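Local structure of Bpsl1147 (Burkholderia pseudomallei, 5A4O) at residues A[29-41]-A[49-61]. The protein probably binds single-stranded DNA, as a bacterial homolog of the eukaryotic transcription coactivator PC4. Numbering follows the deposited sequence.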
ATOM      1  N   ARG A  29      11.334   8.318 -17.253  1.00 17.53           N
ATOM      2  CA  ARG A  29      11.894   7.743 -18.491  1.00 19.06           C
ATOM      3  C   ARG A  29      10.811   6.955 -19.235  1.00 19.04           C
ATOM      4  O   ARG A  29      11.048   5.852 -19.766  1.00 18.45           O
ATOM      5  CB  ARG A  29      13.138   6.907 -18.190  1.00 20.90           C
ATOM      6  CG  ARG A  29      14.301   7.133 -19.158  1.00 22.47           C
ATOM      7  CD  ARG A  29      13.940   6.798 -20.607  1.00 24.79           C
ATOM      8  NE  ARG A  29      14.875   7.428 -21.539  1.00 25.61           N
ATOM      9  CZ  ARG A  29      16.113   7.004 -21.805  1.00 25.32           C
ATOM     10  NH1 ARG A  29      16.605   5.895 -21.244  1.00 23.94           N
ATOM     11  NH2 ARG A  29      16.864   7.692 -22.658  1.00 22.56           N
ATOM     12  N   GLY A  30       9.605   7.496 -19.217  1.00 18.56           N
ATOM     13  CA  GLY A  30       8.498   6.906 -19.960  1.00 19.72           C
ATOM     14  C   GLY A  30       7.855   5.677 -19.346  1.00 20.89           C
ATOM     15  O   GLY A  30       7.117   4.972 -20.035  1.00 20.76           O
ATOM     16  N   ARG A  31       8.098   5.432 -18.052  1.00 21.26           N
ATOM     17  CA  ARG A  31       7.483   4.310 -17.332  1.00 21.51           C
ATOM     18  C   ARG A  31       6.668   4.834 -16.169  1.00 19.13           C
ATOM     19  O   ARG A  31       7.041   5.805 -15.555  1.00 16.68           O
ATOM     20  CB  ARG A  31       8.539   3.318 -16.881  1.00 25.16           C
ATOM     21  CG  ARG A  31       9.125   2.593 -18.092  1.00 31.34           C
ATOM     22  CD  ARG A  31      10.221   1.597 -17.760  1.00 36.04           C
ATOM     23  NE  ARG A  31      11.446   2.214 -17.220  1.00 42.71           N
ATOM     24  CZ  ARG A  31      12.382   2.883 -17.913  1.00 37.49           C
ATOM     25  NH1 ARG A  31      12.276   3.117 -19.224  1.00 38.52           N
ATOM     26  NH2 ARG A  31      13.422   3.352 -17.263  1.00 35.06           N
ATOM     27  N   ARG A  32       5.517   4.200 -15.923  1.00 17.99           N
ATOM     28  CA  ARG A  32       4.553   4.668 -14.908  1.00 18.14           C
ATOM     29  C   ARG A  32       4.777   3.952 -13.580  1.00 17.77           C
ATOM     30  O   ARG A  32       5.111   2.755 -13.555  1.00 15.24           O
ATOM     31  CB  ARG A  32       3.113   4.337 -15.323  1.00 18.47           C
ATOM     32  CG  ARG A  32       2.568   5.066 -16.512  1.00 19.25           C
ATOM     33  CD  ARG A  32       1.214   4.522 -16.953  1.00 19.44           C
ATOM     34  NE  ARG A  32       0.187   4.642 -15.905  1.00 20.24           N
ATOM     35  CZ  ARG A  32      -0.925   3.922 -15.849  1.00 21.05           C
ATOM     36  NH1 ARG A  32      -1.188   3.012 -16.792  1.00 22.21           N
ATOM     37  NH2 ARG A  32      -1.788   4.106 -14.842  1.00 22.41           N
ATOM     38  N   TYR A  33       4.572   4.684 -12.486  1.00 17.55           N
ATOM     39  CA  TYR A  33       4.793   4.185 -11.137  1.00 20.35           C
ATOM     40  C   TYR A  33       3.556   4.612 -10.325  1.00 18.64           C
ATOM     41  O   TYR A  33       3.254   5.777 -10.305  1.00 18.27           O
ATOM     42  CB  TYR A  33       6.049   4.842 -10.512  1.00 21.63           C
ATOM     43  CG  TYR A  33       7.386   4.564 -11.170  1.00 24.30           C
ATOM     44  CD1 TYR A  33       7.702   5.070 -12.435  1.00 25.09           C
ATOM     45  CD2 TYR A  33       8.387   3.863 -10.482  1.00 27.40           C
ATOM     46  CE1 TYR A  33       8.942   4.816 -13.031  1.00 27.83           C
ATOM     47  CE2 TYR A  33       9.642   3.623 -11.051  1.00 28.47           C
ATOM     48  CZ  TYR A  33       9.914   4.083 -12.332  1.00 31.26           C
ATOM     49  OH  TYR A  33      11.153   3.824 -12.927  1.00 33.37           O
ATOM     50  N   VAL A  34       2.846   3.680  -9.682  1.00 19.24           N
ATOM     51  CA  VAL A  34       1.813   4.032  -8.718  1.00 17.83           C
ATOM     52  C   VAL A  34       2.403   3.813  -7.328  1.00 17.26           C
ATOM     53  O   VAL A  34       2.957   2.757  -7.033  1.00 15.53           O
ATOM     54  CB  VAL A  34       0.528   3.200  -8.885  1.00 20.07           C
ATOM     55  CG1 VAL A  34      -0.490   3.530  -7.790  1.00 19.52           C
ATOM     56  CG2 VAL A  34      -0.083   3.461 -10.255  1.00 21.35           C
ATOM     57  N   ASP A  35       2.292   4.823  -6.482  1.00 15.03           N
ATOM     58  CA  ASP A  35       2.882   4.773  -5.168  1.00 16.16           C
ATOM     59  C   ASP A  35       1.778   4.878  -4.125  1.00 14.52           C
ATOM     60  O   ASP A  35       0.853   5.694  -4.263  1.00 12.85           O
ATOM     61  CB  ASP A  35       3.849   5.943  -5.069  1.00 17.61           C
ATOM     62  CG  ASP A  35       4.810   5.819  -3.939  1.00 20.21           C
ATOM     63  OD1 ASP A  35       5.789   5.076  -4.081  1.00 20.25           O
ATOM     64  OD2 ASP A  35       4.615   6.516  -2.918  1.00 21.33           O
ATOM     65  N   VAL A  36       1.869   4.060  -3.079  1.00 13.19           N
ATOM     66  CA  VAL A  36       0.900   4.072  -1.980  1.00 12.73           C
ATOM     67  C   VAL A  36       1.741   4.132  -0.729  1.00 11.68           C
ATOM     68  O   VAL A  36       2.502   3.217  -0.477  1.00 10.33           O
ATOM     69  CB  VAL A  36       0.043   2.799  -1.962  1.00 13.42           C
ATOM     70  CG1 VAL A  36      -0.910   2.805  -0.793  1.00 13.48           C
ATOM     71  CG2 VAL A  36      -0.694   2.644  -3.286  1.00 14.28           C
ATOM     72  N   ARG A  37       1.649   5.220   0.031  1.00 11.21           N
ATOM     73  CA  ARG A  37       2.727   5.517   1.018  1.00 11.76           C
ATOM     74  C   ARG A  37       2.229   6.291   2.185  1.00 11.59           C
ATOM     75  O   ARG A  37       1.516   7.270   2.014  1.00 11.93           O
ATOM     76  CB  ARG A  37       3.843   6.335   0.341  1.00 12.61           C
ATOM     77  CG  ARG A  37       5.170   6.442   1.122  1.00 12.71           C
ATOM     78  CD  ARG A  37       6.322   6.905   0.228  1.00 12.32           C
ATOM     79  NE  ARG A  37       6.562   5.948  -0.846  1.00 12.93           N
ATOM     80  CZ  ARG A  37       7.216   4.797  -0.731  1.00 13.10           C
ATOM     81  NH1 ARG A  37       7.809   4.427   0.393  1.00 13.72           N
ATOM     82  NH2 ARG A  37       7.322   4.010  -1.797  1.00 14.12           N
ATOM     83  N   LEU A  38       2.650   5.852   3.368  1.00 12.41           N
ATOM     84  CA  LEU A  38       2.478   6.590   4.596  1.00 12.54           C
ATOM     85  C   LEU A  38       3.326   7.886   4.561  1.00 12.57           C
ATOM     86  O   LEU A  38       4.560   7.856   4.372  1.00 12.46           O
ATOM     87  CB  LEU A  38       2.846   5.713   5.792  1.00 13.51           C
ATOM     88  CG  LEU A  38       2.757   6.412   7.154  1.00 14.40           C
ATOM     89  CD1 LEU A  38       1.313   6.686   7.436  1.00 14.78           C
ATOM     90  CD2 LEU A  38       3.405   5.591   8.271  1.00 16.43           C
ATOM     91  N   VAL A  39       2.646   9.010   4.734  1.00 12.33           N
ATOM     92  CA  VAL A  39       3.271  10.318   4.837  1.00 13.69           C
ATOM     93  C   VAL A  39       2.942  10.889   6.215  1.00 14.72           C
ATOM     94  O   VAL A  39       1.873  10.618   6.742  1.00 14.91           O
ATOM     95  CB  VAL A  39       2.843  11.258   3.697  1.00 13.62           C
ATOM     96  CG1 VAL A  39       3.131  10.610   2.345  1.00 13.70           C
ATOM     97  CG2 VAL A  39       1.363  11.645   3.807  1.00 14.09           C
ATOM     98  N   VAL A  40       3.888  11.587   6.816  1.00 16.40           N
ATOM     99  CA  VAL A  40       3.758  12.061   8.193  1.00 19.95           C
ATOM    100  C   VAL A  40       4.169  13.522   8.361  1.00 23.09           C
ATOM    101  O   VAL A  40       5.008  14.004   7.665  1.00 21.81           O
ATOM    102  CB  VAL A  40       4.581  11.227   9.213  1.00 19.08           C
ATOM    103  CG1 VAL A  40       4.258   9.758   9.161  1.00 18.99           C
ATOM    104  CG2 VAL A  40       6.032  11.459   9.003  1.00 19.91           C
ATOM    105  N   VAL A  41       3.540  14.197   9.308  1.00 26.79           N
ATOM    106  CA  VAL A  41       3.750  15.603   9.443  1.00 33.09           C
ATOM    107  C   VAL A  41       5.164  15.906   9.857  1.00 35.96           C
ATOM    108  O   VAL A  41       5.792  15.169  10.545  1.00 34.82           O
ATOM    109  CB  VAL A  41       2.894  16.261  10.520  1.00 34.60           C
ATOM    110  CG1 VAL A  41       1.611  16.863  10.023  1.00 35.94           C
ATOM    111  CG2 VAL A  41       2.767  15.424  11.745  1.00 36.58           C
ATOM    112  N   PRO A  49       7.363  11.859   3.204  1.00 18.66           N
ATOM    113  CA  PRO A  49       7.136  10.438   2.937  1.00 18.03           C
ATOM    114  C   PRO A  49       7.969   9.571   3.862  1.00 17.21           C
ATOM    115  O   PRO A  49       8.982  10.042   4.440  1.00 17.31           O
ATOM    116  CB  PRO A  49       7.599  10.273   1.482  1.00 18.44           C
ATOM    117  CG  PRO A  49       8.679  11.309   1.331  1.00 19.64           C
ATOM    118  CD  PRO A  49       8.194  12.484   2.150  1.00 20.13           C
ATOM    119  N   THR A  50       7.542   8.321   4.023  1.00 15.80           N
ATOM    120  CA  THR A  50       8.264   7.335   4.785  1.00 14.24           C
ATOM    121  C   THR A  50       8.599   6.150   3.893  1.00 12.99           C
ATOM    122  O   THR A  50       8.197   6.131   2.762  1.00 11.44           O
ATOM    123  CB  THR A  50       7.418   6.804   5.935  1.00 14.82           C
ATOM    124  OG1 THR A  50       6.347   6.023   5.403  1.00 13.91           O
ATOM    125  CG2 THR A  50       6.816   7.948   6.763  1.00 15.87           C
ATOM    126  N   ARG A  51       9.270   5.142   4.447  1.00 12.58           N
ATOM    127  CA  ARG A  51       9.563   3.925   3.708  1.00 13.58           C
ATOM    128  C   ARG A  51       8.402   2.956   3.818  1.00 12.80           C
ATOM    129  O   ARG A  51       8.457   1.880   3.198  1.00 14.16           O
ATOM    130  CB  ARG A  51      10.827   3.253   4.230  1.00 14.89           C
ATOM    131  CG  ARG A  51      12.078   4.107   4.125  1.00 16.65           C
ATOM    132  CD  ARG A  51      13.342   3.325   4.517  1.00 18.28           C
ATOM    133  NE  ARG A  51      13.602   2.191   3.625  1.00 19.39           N
ATOM    134  CZ  ARG A  51      13.346   0.905   3.881  1.00 22.76           C
ATOM    135  NH1 ARG A  51      12.828   0.487   5.036  1.00 25.39           N
ATOM    136  NH2 ARG A  51      13.646  -0.006   2.963  1.00 24.20           N
ATOM    137  N   GLN A  52       7.375   3.325   4.596  1.00 12.18           N
ATOM    138  CA  GLN A  52       6.175   2.484   4.750  1.00 13.01           C
ATOM    139  C   GLN A  52       5.255   2.698   3.566  1.00 13.07           C
ATOM    140  O   GLN A  52       4.306   3.476   3.606  1.00 13.26           O
ATOM    141  CB  GLN A  52       5.495   2.708   6.092  1.00 13.95           C
ATOM    142  CG  GLN A  52       6.189   1.965   7.226  1.00 15.37           C
ATOM    143  CD  GLN A  52       7.636   2.368   7.431  1.00 17.42           C
ATOM    144  OE1 GLN A  52       7.918   3.409   7.996  1.00 20.46           O
ATOM    145  NE2 GLN A  52       8.569   1.530   6.982  1.00 20.09           N
ATOM    146  N   GLY A  53       5.610   2.073   2.461  1.00 13.85           N
ATOM    147  CA  GLY A  53       4.819   2.225   1.241  1.00 14.26           C
ATOM    148  C   GLY A  53       5.164   1.165   0.236  1.00 14.60           C
ATOM    149  O   GLY A  53       6.109   0.364   0.438  1.00 14.35           O
ATOM    150  N   ILE A  54       4.388   1.137  -0.831  1.00 14.08           N
ATOM    151  CA  ILE A  54       4.703   0.252  -1.932  1.00 15.05           C
ATOM    152  C   ILE A  54       4.731   1.052  -3.268  1.00 15.14           C
ATOM    153  O   ILE A  54       4.073   2.112  -3.429  1.00 14.29           O
ATOM    154  CB  ILE A  54       3.727  -0.950  -1.991  1.00 15.20           C
ATOM    155  CG1 ILE A  54       2.318  -0.467  -2.262  1.00 15.30           C
ATOM    156  CG2 ILE A  54       3.766  -1.779  -0.714  1.00 15.85           C
ATOM    157  CD1 ILE A  54       1.371  -1.531  -2.741  1.00 17.07           C
ATOM    158  N   SER A  55       5.467   0.501  -4.230  1.00 16.33           N
ATOM    159  CA  SER A  55       5.619   1.086  -5.556  1.00 17.84           C
ATOM    160  C   SER A  55       5.352  -0.015  -6.538  1.00 19.58           C
ATOM    161  O   SER A  55       6.045  -1.046  -6.501  1.00 20.73           O
ATOM    162  CB  SER A  55       7.040   1.592  -5.739  1.00 19.36           C
ATOM    163  OG  SER A  55       7.195   2.137  -7.019  1.00 20.72           O
ATOM    164  N   ILE A  56       4.361   0.191  -7.404  1.00 18.20           N
ATOM    165  CA  ILE A  56       3.991  -0.828  -8.350  1.00 18.76           C
ATOM    166  C   ILE A  56       3.759  -0.317  -9.755  1.00 17.78           C
ATOM    167  O   ILE A  56       3.383   0.823  -9.974  1.00 18.63           O
ATOM    168  CB  ILE A  56       2.718  -1.541  -7.913  1.00 18.37           C
ATOM    169  CG1 ILE A  56       1.573  -0.548  -7.743  1.00 18.44           C
ATOM    170  CG2 ILE A  56       2.968  -2.287  -6.610  1.00 18.04           C
ATOM    171  CD1 ILE A  56       0.256  -1.223  -7.791  1.00 19.80           C
ATOM    172  N   ARG A  57       3.959  -1.222 -10.693  1.00 16.12           N
ATOM    173  CA  ARG A  57       3.617  -1.002 -12.049  1.00 15.50           C
ATOM    174  C   ARG A  57       2.076  -1.079 -12.243  1.00 16.05           C
ATOM    175  O   ARG A  57       1.348  -1.748 -11.515  1.00 14.55           O
ATOM    176  CB  ARG A  57       4.357  -2.024 -12.916  1.00 16.38           C
ATOM    177  CG  ARG A  57       3.943  -3.471 -12.711  1.00 17.08           C
ATOM    178  CD  ARG A  57       4.831  -4.368 -13.574  1.00 17.83           C
ATOM    179  NE  ARG A  57       4.540  -5.799 -13.487  1.00 17.98           N
ATOM    180  CZ  ARG A  57       5.116  -6.656 -12.637  1.00 19.05           C
ATOM    181  NH1 ARG A  57       5.998  -6.249 -11.721  1.00 17.49           N
ATOM    182  NH2 ARG A  57       4.787  -7.945 -12.705  1.00 21.37           N
ATOM    183  N   PRO A  58       1.565  -0.352 -13.234  1.00 16.49           N
ATOM    184  CA  PRO A  58       0.087  -0.238 -13.334  1.00 17.61           C
ATOM    185  C   PRO A  58      -0.586  -1.565 -13.698  1.00 17.04           C
ATOM    186  O   PRO A  58      -1.737  -1.748 -13.368  1.00 16.27           O
ATOM    187  CB  PRO A  58      -0.111   0.823 -14.436  1.00 18.49           C
ATOM    188  CG  PRO A  58       1.183   0.834 -15.183  1.00 18.66           C
ATOM    189  CD  PRO A  58       2.257   0.561 -14.165  1.00 17.58           C
ATOM    190  N   GLU A  59       0.146  -2.476 -14.337  1.00 18.31           N
ATOM    191  CA  GLU A  59      -0.377  -3.794 -14.703  1.00 20.25           C
ATOM    192  C   GLU A  59      -0.708  -4.650 -13.472  1.00 18.33           C
ATOM    193  O   GLU A  59      -1.317  -5.712 -13.609  1.00 19.88           O
ATOM    194  CB  GLU A  59       0.622  -4.581 -15.547  1.00 23.76           C
ATOM    195  CG  GLU A  59       1.136  -3.818 -16.756  1.00 26.86           C
ATOM    196  CD  GLU A  59       2.520  -3.201 -16.513  1.00 29.38           C
ATOM    197  OE1 GLU A  59       2.611  -2.152 -15.851  1.00 28.30           O
ATOM    198  OE2 GLU A  59       3.529  -3.774 -17.013  1.00 33.56           O
ATOM    199  N   LEU A  60      -0.273  -4.231 -12.288  1.00 15.43           N
ATOM    200  CA  LEU A  60      -0.636  -4.922 -11.044  1.00 15.80           C
ATOM    201  C   LEU A  60      -1.835  -4.307 -10.326  1.00 15.22           C
ATOM    202  O   LEU A  60      -2.340  -4.908  -9.362  1.00 14.40           O
ATOM    203  CB  LEU A  60       0.553  -4.942 -10.063  1.00 15.66           C
ATOM    204  CG  LEU A  60       1.775  -5.741 -10.518  1.00 15.99           C
ATOM    205  CD1 LEU A  60       2.782  -5.878  -9.383  1.00 16.46           C
ATOM    206  CD2 LEU A  60       1.409  -7.119 -11.036  1.00 16.84           C
ATOM    207  N   LEU A  61      -2.282  -3.122 -10.748  1.00 14.20           N
ATOM    208  CA  LEU A  61      -3.405  -2.441 -10.086  1.00 14.51           C
ATOM    209  C   LEU A  61      -4.688  -3.231  -9.946  1.00 13.26           C
ATOM    210  O   LEU A  61      -5.268  -3.264  -8.871  1.00 14.02           O
ATOM    211  CB  LEU A  61      -3.737  -1.110 -10.764  1.00 15.59           C
ATOM    212  CG  LEU A  61      -2.803   0.020 -10.426  1.00 17.86           C
ATOM    213  CD1 LEU A  61      -3.001   1.142 -11.444  1.00 19.40           C
ATOM    214  CD2 LEU A  61      -3.021   0.508  -8.990  1.00 18.28           C
TER
HETATM  215  O   HOH W   1       9.527   2.116   0.706  1.00 17.35           O
HETATM  216  O   HOH W   2       8.443   1.213  -1.646  1.00 26.57           O
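R37 sends its CG anti to the backbone N (chi1 -166°), stays extended at chi2 and bends at chi3, which lays the guanidinium over G53 with its edge against T50. There NH1 donates in the carbonyl plane to a lone pair of T50 O, 2.9 Å away, while CA of G53 sits 3.8 Å above one guanidinium face, toward the rim. D35, on the same face of the sheet, fixes the group's rotation with a side-on salt bridge: R37 NE to D35 OD2 is 2.9 Å, and NH2 donates to OD1. Waters link NH1 to R51 O and NH2 to G53 O.

T50 holds its hydroxyl between its backbone N and carbonyl carbon (chi1 69°), where OG1 donates to L38 O at 2.8 Å, tilted from that carbonyl's plane, and accepts from Q52 N, an ST turn. L38 N bonds to Q52 O while L38 O also takes T50 N, weakly, so L38 serves both sides of the corner at R51. On the other face, V36 CB meets I54 CG1 at 4.0 Å, and V34 packs on I56 and, through both methyls, on L61 at the start of helix 61-73. Near that end, P58 CB lies over one face of the R32 guanidinium, toward its rim, 3.4 Å from NH1; R32 NE is bonded to H25. Q52 NE2 is hydrogen-bonded to R51 O of the second subunit.

V34 with I56 and V36 with I54 are hydrogen-bonded antiparallel pairs of a beta hairpin, broken by a beta bulge between R37 and V39, in the four-stranded sheet of this PC4-like fold.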